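PppA (Pseudomonas aeruginosa, PDB 6JKV) probably dephosphorylates protein serine and threonine residues as a manganese-binding PP2C-family phosphatase that regulates type VI secretion. Local coordinates at residues A[35-40]-A[251-256]; A[44-49]-A[59-64]; A[138-143]-A[212-217]; A[218-223]-A[246-251]. One frame throughout, in Å; residues are numbered along the deposited sequence.

Overall arrangement
Three contacts meet at the manganese centre, contact 2 binding both ions and contacts 1 and 3 one of them. Contact 1 joins the end of strand 29-36 to the start of strand 254-261 in one five-stranded antiparallel sheet; contact 3 ties strands 142-147 and 208-212 of the same sheet. Contact 2 is the hairpin 46-51/56-63 of the second sheet. Their centres lie 10 to 12 Å apart, and they bring together Asp61, Asp214 and Asp252. Contact 4, with its centre about 18 Å from that of contact 2, joins the loop leading into helix 222-229 to the end of helix 234-247 and shares Pro251 with contact 1. Along the chain contacts 2, 3 and 4 follow in series, all enclosed by contact 1, so distant segments build one metal site.

Contact 1. Residues A[35-40]-A[251-256]; sequences SHVGMV and PDNITA
The flat amide of Asn253 meets Val37 at its edge: ND2 donates to the Val37 carbonyl O over 2.7 Å, and that oxygen lies only 6° out of the amide plane. The donor itself is tilted slightly from the plane of the Val37 carbonyl. The Val37 and Asn253 side chains lie aslant, with Val37 CG2 3.8 Å from Asn253 ND2. The imidazole of His36 accepts the Gly38 N-H at ND1 over 2.9 Å, in the ring plane at its edge, a bond within the turn that ends strand 29-36. Its chi1 of -162° carries the ring away from the 251-256 segment toward Val242 and Leu246 of helix 234-247.

Between these groups the backbones form an antiparallel hydrogen-bonded pair, with His36 N to Ile254 O at 2.8 Å and Ile254 N to His36 O at 2.9 Å. Methyl CG2 of Ile254 packs on CB of His36. At the next pair, Ser35 OG and Thr255 OG1 approach to 2.6 Å on the face that also receives Asp46, which bonds Thr255 OG1. Gly38, at positive phi, brings its CA to 3.8 Å from Asp252 O, and Val40 CB rests 3.4 Å from Pro251 O.

Asn253 is also bonded outside the pair, ND2 to Val43 O and OD1 from Glu45 N, so both ends of its amide are fixed. Since Asp252 just before it binds manganese through OD2, these bonds probably hold the metal ligand's backbone in place.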
# COMPACT_ATOMS: atom_id res chain seq x y z
N SER A 35 -5.54 -7.90 -7.33
CA SER A 35 -5.65 -8.50 -5.98
C SER A 35 -6.22 -9.91 -6.11
O SER A 35 -6.96 -10.18 -7.06
CB SER A 35 -6.50 -7.65 -5.06
OG SER A 35 -6.41 -8.11 -3.72
N HIS A 36 -5.85 -10.78 -5.19
CA HIS A 36 -6.41 -12.15 -5.11
C HIS A 36 -6.59 -12.51 -3.64
O HIS A 36 -5.70 -12.18 -2.82
CB HIS A 36 -5.53 -13.16 -5.84
CG HIS A 36 -6.23 -14.44 -6.16
ND1 HIS A 36 -6.54 -15.38 -5.20
CD2 HIS A 36 -6.68 -14.94 -7.34
CE1 HIS A 36 -7.15 -16.41 -5.77
NE2 HIS A 36 -7.25 -16.16 -7.08
N VAL A 37 -7.70 -13.18 -3.33
CA VAL A 37 -8.03 -13.59 -1.94
C VAL A 37 -6.89 -14.48 -1.41
O VAL A 37 -6.66 -14.47 -0.19
CB VAL A 37 -9.40 -14.29 -1.89
CG1 VAL A 37 -9.38 -15.64 -2.59
CG2 VAL A 37 -9.87 -14.43 -0.46
N GLY A 38 -6.19 -15.18 -2.30
CA GLY A 38 -5.13 -16.12 -1.93
C GLY A 38 -5.65 -17.54 -1.86
O GLY A 38 -6.72 -17.82 -2.43
N MET A 39 -4.92 -18.42 -1.18
CA MET A 39 -5.21 -19.87 -1.18
C MET A 39 -5.64 -20.34 0.21
O MET A 39 -6.01 -21.51 0.33
CB MET A 39 -4.00 -20.69 -1.64
CG MET A 39 -3.44 -20.22 -2.97
SD MET A 39 -4.23 -20.96 -4.41
CE MET A 39 -5.65 -19.91 -4.66
N VAL A 40 -5.63 -19.47 1.22
CA VAL A 40 -6.05 -19.84 2.61
C VAL A 40 -7.30 -19.04 2.98
O VAL A 40 -8.34 -19.65 3.26
CB VAL A 40 -4.90 -19.61 3.60
CG1 VAL A 40 -5.38 -19.67 5.05
CG2 VAL A 40 -3.77 -20.59 3.36
N PRO A 251 -0.74 -17.71 1.25
CA PRO A 251 -1.32 -17.86 2.60
C PRO A 251 -2.15 -16.64 3.04
O PRO A 251 -2.97 -16.80 3.91
CB PRO A 251 -0.09 -18.03 3.50
CG PRO A 251 1.06 -17.42 2.72
CD PRO A 251 0.71 -17.53 1.26
N ASP A 252 -1.92 -15.48 2.41
CA ASP A 252 -2.60 -14.20 2.72
C ASP A 252 -3.27 -13.65 1.46
O ASP A 252 -2.90 -14.08 0.35
CB ASP A 252 -1.60 -13.19 3.30
CG ASP A 252 -2.24 -12.03 4.04
OD1 ASP A 252 -3.49 -11.98 4.09
OD2 ASP A 252 -1.49 -11.18 4.54
N ASN A 253 -4.22 -12.72 1.63
CA ASN A 253 -4.70 -11.85 0.54
C ASN A 253 -3.45 -11.23 -0.09
O ASN A 253 -2.57 -10.77 0.65
CB ASN A 253 -5.64 -10.75 1.03
CG ASN A 253 -6.85 -11.27 1.78
OD1 ASN A 253 -7.45 -10.53 2.57
ND2 ASN A 253 -7.24 -12.51 1.52
N ILE A 254 -3.36 -11.24 -1.42
CA ILE A 254 -2.16 -10.75 -2.13
C ILE A 254 -2.62 -9.68 -3.11
O ILE A 254 -3.45 -9.99 -3.97
CB ILE A 254 -1.40 -11.90 -2.82
CG1 ILE A 254 -0.29 -11.36 -3.71
CG2 ILE A 254 -2.35 -12.83 -3.57
CD1 ILE A 254 0.79 -12.38 -4.00
N THR A 255 -2.10 -8.46 -2.94
CA THR A 255 -2.42 -7.32 -3.82
C THR A 255 -1.12 -6.70 -4.33
O THR A 255 -0.18 -6.56 -3.52
CB THR A 255 -3.29 -6.28 -3.10
OG1 THR A 255 -4.43 -6.96 -2.58
CG2 THR A 255 -3.71 -5.15 -4.01
N ALA A 256 -1.09 -6.36 -5.61
CA ALA A 256 0.05 -5.69 -6.25
C ALA A 256 -0.48 -4.54 -7.10
O ALA A 256 -1.50 -4.73 -7.80
CB ALA A 256 0.87 -6.67 -7.06

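Contact 2. Residues A[44-49]-A[59-64]; sequences NEDASL and VADGMG
The carboxylates of Asp46 and Asp61 meet aslant beside the metal centre, with Asp46 OD1 3.2 Å from Asp61 OD1 and their planes 75° apart. Asp61 bridges the two metals: OD1 binds one manganese together with the carbonyl O of Gly62, while OD2 binds the other, which Asp214 and Asp252 also hold. The approach of the two acceptor oxygens would be unfavourable alone and is probably offset by the nearby cations. Asp61 swings its carboxylate off the strand to the metals, a chi1 of -176° setting CG opposite the backbone N. The second oxygen of Asp46, OD2, is held by Ser213 OG and Thr255 OG1.

In the next shell, Gly62 N donates to Glu45 O over 3.0 Å, coming from well above the carbonyl plane, and Ser73 OG is a second donor to that oxygen. Glu45 extends past Gly62, its CB 3.4 Å from Gly62 O. Its OE1 accepts from Gly65 N and its OE2 pairs with Arg41, while a water that accepts from Gly64 N at 2.7 Å bonds OE2 weakly.

Farther along, Ala47 and Ala60 form an antiparallel hydrogen-bonded pair, Ala47 N to Ala60 O at 2.8 Å and Ala60 N to Ala47 O at 2.9 Å. The two strands form a beta hairpin; helix 69-82 covers both alanines through Ser73, and strand 120-129 continues the sheet beyond strand 56-63.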
# COMPACT_ATOMS: atom_id res chain seq x y z
N ASN A 44 -11.37 -11.39 0.97
CA ASN A 44 -10.29 -10.44 0.63
C ASN A 44 -10.51 -9.15 1.43
O ASN A 44 -11.47 -8.42 1.12
CB ASN A 44 -10.24 -10.20 -0.88
CG ASN A 44 -8.91 -9.63 -1.31
OD1 ASN A 44 -8.15 -9.12 -0.49
ND2 ASN A 44 -8.61 -9.74 -2.60
N GLU A 45 -9.67 -8.90 2.43
CA GLU A 45 -9.72 -7.65 3.23
C GLU A 45 -8.72 -6.63 2.66
O GLU A 45 -8.72 -5.48 3.14
CB GLU A 45 -9.42 -7.93 4.70
CG GLU A 45 -10.54 -8.68 5.38
CD GLU A 45 -10.11 -9.31 6.69
OE1 GLU A 45 -10.03 -8.57 7.70
OE2 GLU A 45 -9.89 -10.54 6.71
N ASP A 46 -7.92 -7.04 1.67
CA ASP A 46 -7.06 -6.10 0.90
C ASP A 46 -7.96 -5.21 0.05
O ASP A 46 -8.99 -5.69 -0.45
CB ASP A 46 -6.05 -6.83 0.01
CG ASP A 46 -4.79 -7.32 0.72
OD1 ASP A 46 -4.74 -7.27 1.98
OD2 ASP A 46 -3.87 -7.75 -0.00
N ALA A 47 -7.59 -3.95 -0.10
CA ALA A 47 -8.24 -3.00 -1.04
C ALA A 47 -7.16 -2.19 -1.74
O ALA A 47 -6.03 -2.11 -1.22
CB ALA A 47 -9.21 -2.11 -0.31
N SER A 48 -7.50 -1.61 -2.88
CA SER A 48 -6.57 -0.76 -3.64
C SER A 48 -7.35 0.35 -4.33
O SER A 48 -8.55 0.18 -4.57
CB SER A 48 -5.73 -1.56 -4.60
OG SER A 48 -6.52 -2.09 -5.65
N LEU A 49 -6.66 1.45 -4.60
CA LEU A 49 -7.17 2.55 -5.44
C LEU A 49 -6.12 2.86 -6.51
O LEU A 49 -4.97 3.21 -6.17
CB LEU A 49 -7.45 3.79 -4.58
CG LEU A 49 -7.86 5.01 -5.41
CD1 LEU A 49 -9.28 4.82 -5.94
CD2 LEU A 49 -7.74 6.30 -4.62
N VAL A 59 -2.70 1.09 -1.64
CA VAL A 59 -2.98 -0.30 -1.20
C VAL A 59 -3.23 -0.27 0.31
O VAL A 59 -2.45 0.36 1.03
CB VAL A 59 -1.83 -1.24 -1.58
CG1 VAL A 59 -2.03 -2.62 -0.96
CG2 VAL A 59 -1.68 -1.34 -3.10
N ALA A 60 -4.29 -0.95 0.76
CA ALA A 60 -4.68 -1.02 2.18
C ALA A 60 -4.95 -2.47 2.57
O ALA A 60 -5.80 -3.11 1.93
CB ALA A 60 -5.89 -0.14 2.43
N ASP A 61 -4.25 -2.97 3.58
CA ASP A 61 -4.41 -4.35 4.09
C ASP A 61 -5.32 -4.30 5.32
O ASP A 61 -4.85 -3.90 6.40
CB ASP A 61 -3.06 -4.99 4.42
CG ASP A 61 -3.18 -6.44 4.86
OD1 ASP A 61 -4.31 -6.86 5.17
OD2 ASP A 61 -2.14 -7.13 4.90
N GLY A 62 -6.58 -4.70 5.15
CA GLY A 62 -7.57 -4.72 6.24
C GLY A 62 -7.34 -5.89 7.17
O GLY A 62 -6.87 -6.94 6.71
N MET A 63 -7.65 -5.70 8.45
CA MET A 63 -7.58 -6.77 9.47
C MET A 63 -8.88 -6.77 10.28
O MET A 63 -9.42 -5.68 10.55
CB MET A 63 -6.39 -6.57 10.41
CG MET A 63 -6.35 -5.19 11.05
SD MET A 63 -5.20 -5.11 12.42
CE MET A 63 -3.79 -4.35 11.62
N GLY A 64 -9.36 -7.96 10.65
CA GLY A 64 -10.53 -8.11 11.53
C GLY A 64 -11.60 -9.01 10.97
O GLY A 64 -12.62 -9.20 11.66
O HOH W 1 -8.39 -10.35 9.83

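Contact 3. Residues A[138-143]-A[212-217]; sequences AGDSRL and CSDGLN
Backbone bonds join Arg142 and Cys212 as an antiparallel hydrogen-bonded pair, Arg142 N to Cys212 O and Cys212 N to Arg142 O, each 2.9 Å. Ser141 CB lies 3.3 Å from Cys212 O. On the face that carries the Arg142 and Cys212 side chains, Arg142 CB lies 4.2 Å from Cys212 SG.

A stack of flat groups comes next. Arg142, extended from CG to NE, lays its guanidinium against the amide of Asn217, the two planes only 12° apart. NH2 of Arg142 forms a salt bridge with Asp157 and NH1 bonds Tyr144 OH, which limits how the group can turn.

The acidic pair is set beside the metal. Asp140 OD2 lies 3.4 Å from Asp214 OD2 with the carboxylates turned 40° from each other. OD1 of Asp214 binds manganese, and its OD2 has a salt bridge with Lys218; these positive partners probably relieve the crowding of like charges. A chi1 of 58° tucks the Asp214 carboxylate between its own backbone N and carbonyl carbon, on the side of Asp140.

One water links the segments: it accepts from Asp214 N at 2.8 Å and bonds Ser141 OG at 2.7 Å, with Asp140 OD1 2.9 Å away. Ser141 OG is further bonded to Thr122 of strand 120-129.

The contact therefore joins the start of strand 142-147 to the end of strand 208-212, where the chain enters a short, weakly bonded helical turn at about 214-217, while Ser213 OG reaches across to Asp46 of strand 46-51.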
# COMPACT_ATOMS: atom_id res chain seq x y z
N ALA A 138 1.40 3.52 6.83
CA ALA A 138 1.23 3.05 8.22
C ALA A 138 0.87 1.57 8.15
O ALA A 138 -0.20 1.25 7.63
CB ALA A 138 0.19 3.88 8.92
N GLY A 139 1.79 0.71 8.60
CA GLY A 139 1.62 -0.75 8.59
C GLY A 139 2.75 -1.45 7.84
O GLY A 139 3.84 -0.87 7.72
N ASP A 140 2.50 -2.68 7.40
CA ASP A 140 3.52 -3.56 6.78
C ASP A 140 3.19 -3.77 5.30
O ASP A 140 3.69 -4.75 4.71
CB ASP A 140 3.61 -4.90 7.52
CG ASP A 140 2.29 -5.66 7.57
OD1 ASP A 140 1.31 -5.18 7.00
OD2 ASP A 140 2.27 -6.73 8.19
N SER A 141 2.36 -2.90 4.72
CA SER A 141 2.20 -2.77 3.26
C SER A 141 3.33 -1.86 2.75
O SER A 141 3.66 -0.87 3.45
CB SER A 141 0.85 -2.25 2.89
OG SER A 141 -0.17 -3.19 3.20
N ARG A 142 3.92 -2.21 1.61
CA ARG A 142 5.22 -1.65 1.19
C ARG A 142 5.07 -0.86 -0.11
O ARG A 142 4.16 -1.15 -0.93
CB ARG A 142 6.26 -2.76 1.05
CG ARG A 142 6.67 -3.36 2.39
CD ARG A 142 7.48 -4.62 2.20
NE ARG A 142 7.88 -5.21 3.47
CZ ARG A 142 8.92 -6.01 3.64
NH1 ARG A 142 9.70 -6.32 2.61
NH2 ARG A 142 9.20 -6.49 4.83
N LEU A 143 5.94 0.13 -0.26
CA LEU A 143 6.28 0.75 -1.55
C LEU A 143 7.75 0.48 -1.86
O LEU A 143 8.61 0.75 -0.99
CB LEU A 143 6.02 2.25 -1.50
CG LEU A 143 6.60 3.01 -2.69
CD1 LEU A 143 5.73 2.82 -3.92
CD2 LEU A 143 6.78 4.47 -2.35
N CYS A 212 2.30 -2.87 -2.41
CA CYS A 212 1.83 -4.25 -2.18
C CYS A 212 1.48 -4.47 -0.72
O CYS A 212 1.98 -3.73 0.16
CB CYS A 212 2.86 -5.28 -2.66
SG CYS A 212 4.39 -5.36 -1.69
N SER A 213 0.60 -5.43 -0.49
CA SER A 213 0.31 -5.96 0.85
C SER A 213 1.36 -7.02 1.17
O SER A 213 2.05 -7.48 0.23
CB SER A 213 -1.09 -6.50 0.94
OG SER A 213 -1.27 -7.62 0.09
N ASP A 214 1.47 -7.39 2.44
CA ASP A 214 2.51 -8.34 2.92
C ASP A 214 2.31 -9.70 2.24
O ASP A 214 3.27 -10.47 2.17
CB ASP A 214 2.52 -8.44 4.44
CG ASP A 214 1.19 -8.89 5.04
OD1 ASP A 214 0.17 -8.83 4.31
OD2 ASP A 214 1.19 -9.28 6.21
N GLY A 215 1.10 -9.98 1.73
CA GLY A 215 0.80 -11.25 1.04
C GLY A 215 1.72 -11.51 -0.13
O GLY A 215 1.95 -12.70 -0.44
N LEU A 216 2.24 -10.46 -0.77
CA LEU A 216 3.18 -10.61 -1.91
C LEU A 216 4.60 -10.87 -1.39
O LEU A 216 5.19 -11.91 -1.79
CB LEU A 216 3.14 -9.37 -2.81
CG LEU A 216 4.16 -9.35 -3.94
CD1 LEU A 216 3.99 -10.56 -4.86
CD2 LEU A 216 4.05 -8.07 -4.73
N ASN A 217 5.15 -9.97 -0.57
CA ASN A 217 6.56 -10.11 -0.13
C ASN A 217 6.68 -11.33 0.79
O ASN A 217 7.81 -11.83 0.97
CB ASN A 217 7.14 -8.85 0.51
CG ASN A 217 6.22 -8.18 1.50
OD1 ASN A 217 5.28 -7.48 1.11
ND2 ASN A 217 6.51 -8.33 2.78
O HOH W 2 0.32 -5.62 4.29

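Contact 4. Residues A[218-223]-A[246-251]; sequences KTADDS and LTRGAP
A Schellman motif closes helix 234-247 where Arg248 and Thr219 meet: Gly249 N bonds Leu246 O over 3.1 Å, Ala250 N returns to Gly245 O, and Gly249 takes positive phi. Arg248, the first residue to leave helical geometry, carries the polar link to the 218-223 segment. Its side chain, bent at chi2 (149°), brings NH1 to the Thr219 carbonyl O at 3.2 Å. The bond is nearly straight (166°) and enters a lone pair in the carbonyl plane, with the oxygen also lying close to the guanidinium plane. CD of Arg248 also lies 3.2 Å from Thr219 O, and Ala220 CA lies at the same guanidinium edge. NH2 forms a salt bridge with Glu224 of helix 222-229, so one arginine holds that helix and the loop before it; Asp221, at the N-cap of the same helix, accepts weakly from Ser223 N.

OG1 of Thr219 bonds Leu216 O and Gly215 O, while CG2 meets the Pro251 ring. With the hydroxyl engaged on the helical turn that precedes it in the chain, the methyl branch supplies the apolar side of the contact. Lys218 adds a loose apolar touch, CD 4.3 Å from Pro251 CG. CG2 of Thr219 comes nearer, 3.5 Å from Pro251 CD, the two side chains running in opposite senses.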
# COMPACT_ATOMS: atom_id res chain seq x y z
N LYS A 218 5.57 -11.84 1.31
CA LYS A 218 5.58 -13.07 2.13
C LYS A 218 5.84 -14.29 1.24
O LYS A 218 6.33 -15.30 1.77
CB LYS A 218 4.26 -13.22 2.88
CG LYS A 218 4.41 -13.69 4.32
CD LYS A 218 3.13 -14.27 4.86
CE LYS A 218 2.00 -13.26 4.91
NZ LYS A 218 2.32 -12.15 5.82
N THR A 219 5.55 -14.20 -0.06
CA THR A 219 5.64 -15.34 -1.00
C THR A 219 6.72 -15.13 -2.07
O THR A 219 6.97 -16.08 -2.85
CB THR A 219 4.30 -15.60 -1.68
OG1 THR A 219 3.78 -14.37 -2.19
CG2 THR A 219 3.29 -16.20 -0.73
N ALA A 220 7.34 -13.96 -2.14
CA ALA A 220 8.46 -13.68 -3.07
C ALA A 220 9.43 -12.70 -2.42
O ALA A 220 8.99 -11.67 -1.87
CB ALA A 220 7.93 -13.13 -4.37
N ASP A 221 10.72 -13.02 -2.45
CA ASP A 221 11.76 -12.15 -1.85
C ASP A 221 12.04 -11.01 -2.82
O ASP A 221 11.55 -11.06 -3.96
CB ASP A 221 13.00 -12.96 -1.45
CG ASP A 221 13.77 -13.53 -2.62
OD1 ASP A 221 14.17 -12.74 -3.48
OD2 ASP A 221 13.96 -14.76 -2.67
N ASP A 222 12.81 -10.03 -2.36
CA ASP A 222 13.03 -8.74 -3.07
C ASP A 222 13.72 -8.95 -4.42
O ASP A 222 13.46 -8.14 -5.33
CB ASP A 222 13.82 -7.77 -2.20
CG ASP A 222 12.95 -7.12 -1.14
OD1 ASP A 222 11.73 -7.45 -1.09
OD2 ASP A 222 13.48 -6.28 -0.39
N SER A 223 14.58 -9.97 -4.56
CA SER A 223 15.30 -10.23 -5.83
C SER A 223 14.31 -10.74 -6.89
O SER A 223 14.44 -10.36 -8.07
CB SER A 223 16.46 -11.17 -5.65
OG SER A 223 16.04 -12.44 -5.18
N LEU A 246 0.51 -16.89 -5.81
CA LEU A 246 -0.51 -17.97 -5.83
C LEU A 246 0.20 -19.32 -6.00
O LEU A 246 -0.18 -20.29 -5.34
CB LEU A 246 -1.52 -17.68 -6.93
CG LEU A 246 -2.60 -16.65 -6.57
CD1 LEU A 246 -3.49 -16.34 -7.76
CD2 LEU A 246 -3.44 -17.14 -5.42
N THR A 247 1.23 -19.34 -6.84
CA THR A 247 2.05 -20.54 -7.15
C THR A 247 2.72 -21.08 -5.89
O THR A 247 2.95 -22.29 -5.83
CB THR A 247 3.13 -20.20 -8.20
OG1 THR A 247 2.53 -20.26 -9.49
CG2 THR A 247 4.30 -21.15 -8.16
N ARG A 248 3.05 -20.21 -4.94
CA ARG A 248 3.78 -20.57 -3.71
C ARG A 248 2.82 -20.63 -2.51
O ARG A 248 3.30 -20.53 -1.37
CB ARG A 248 4.94 -19.60 -3.49
CG ARG A 248 6.15 -19.96 -4.33
CD ARG A 248 6.93 -18.72 -4.71
NE ARG A 248 8.15 -19.06 -5.41
CZ ARG A 248 9.23 -18.29 -5.45
NH1 ARG A 248 9.22 -17.12 -4.82
NH2 ARG A 248 10.30 -18.69 -6.11
N GLY A 249 1.53 -20.80 -2.76
CA GLY A 249 0.56 -21.19 -1.72
C GLY A 249 -0.23 -20.04 -1.11
O GLY A 249 -1.07 -20.32 -0.24
N ALA A 250 0.04 -18.79 -1.49
CA ALA A 250 -0.82 -17.60 -1.21
C ALA A 250 -1.51 -17.68 0.15
O ALA A 250 -2.73 -17.64 0.23
CB ALA A 250 -1.84 -17.48 -2.31
N PRO A 251 -0.74 -17.71 1.25
CA PRO A 251 -1.32 -17.86 2.60
C PRO A 251 -2.15 -16.64 3.04
O PRO A 251 -2.97 -16.80 3.91
CB PRO A 251 -0.09 -18.03 3.50
CG PRO A 251 1.06 -17.42 2.72
CD PRO A 251 0.71 -17.53 1.26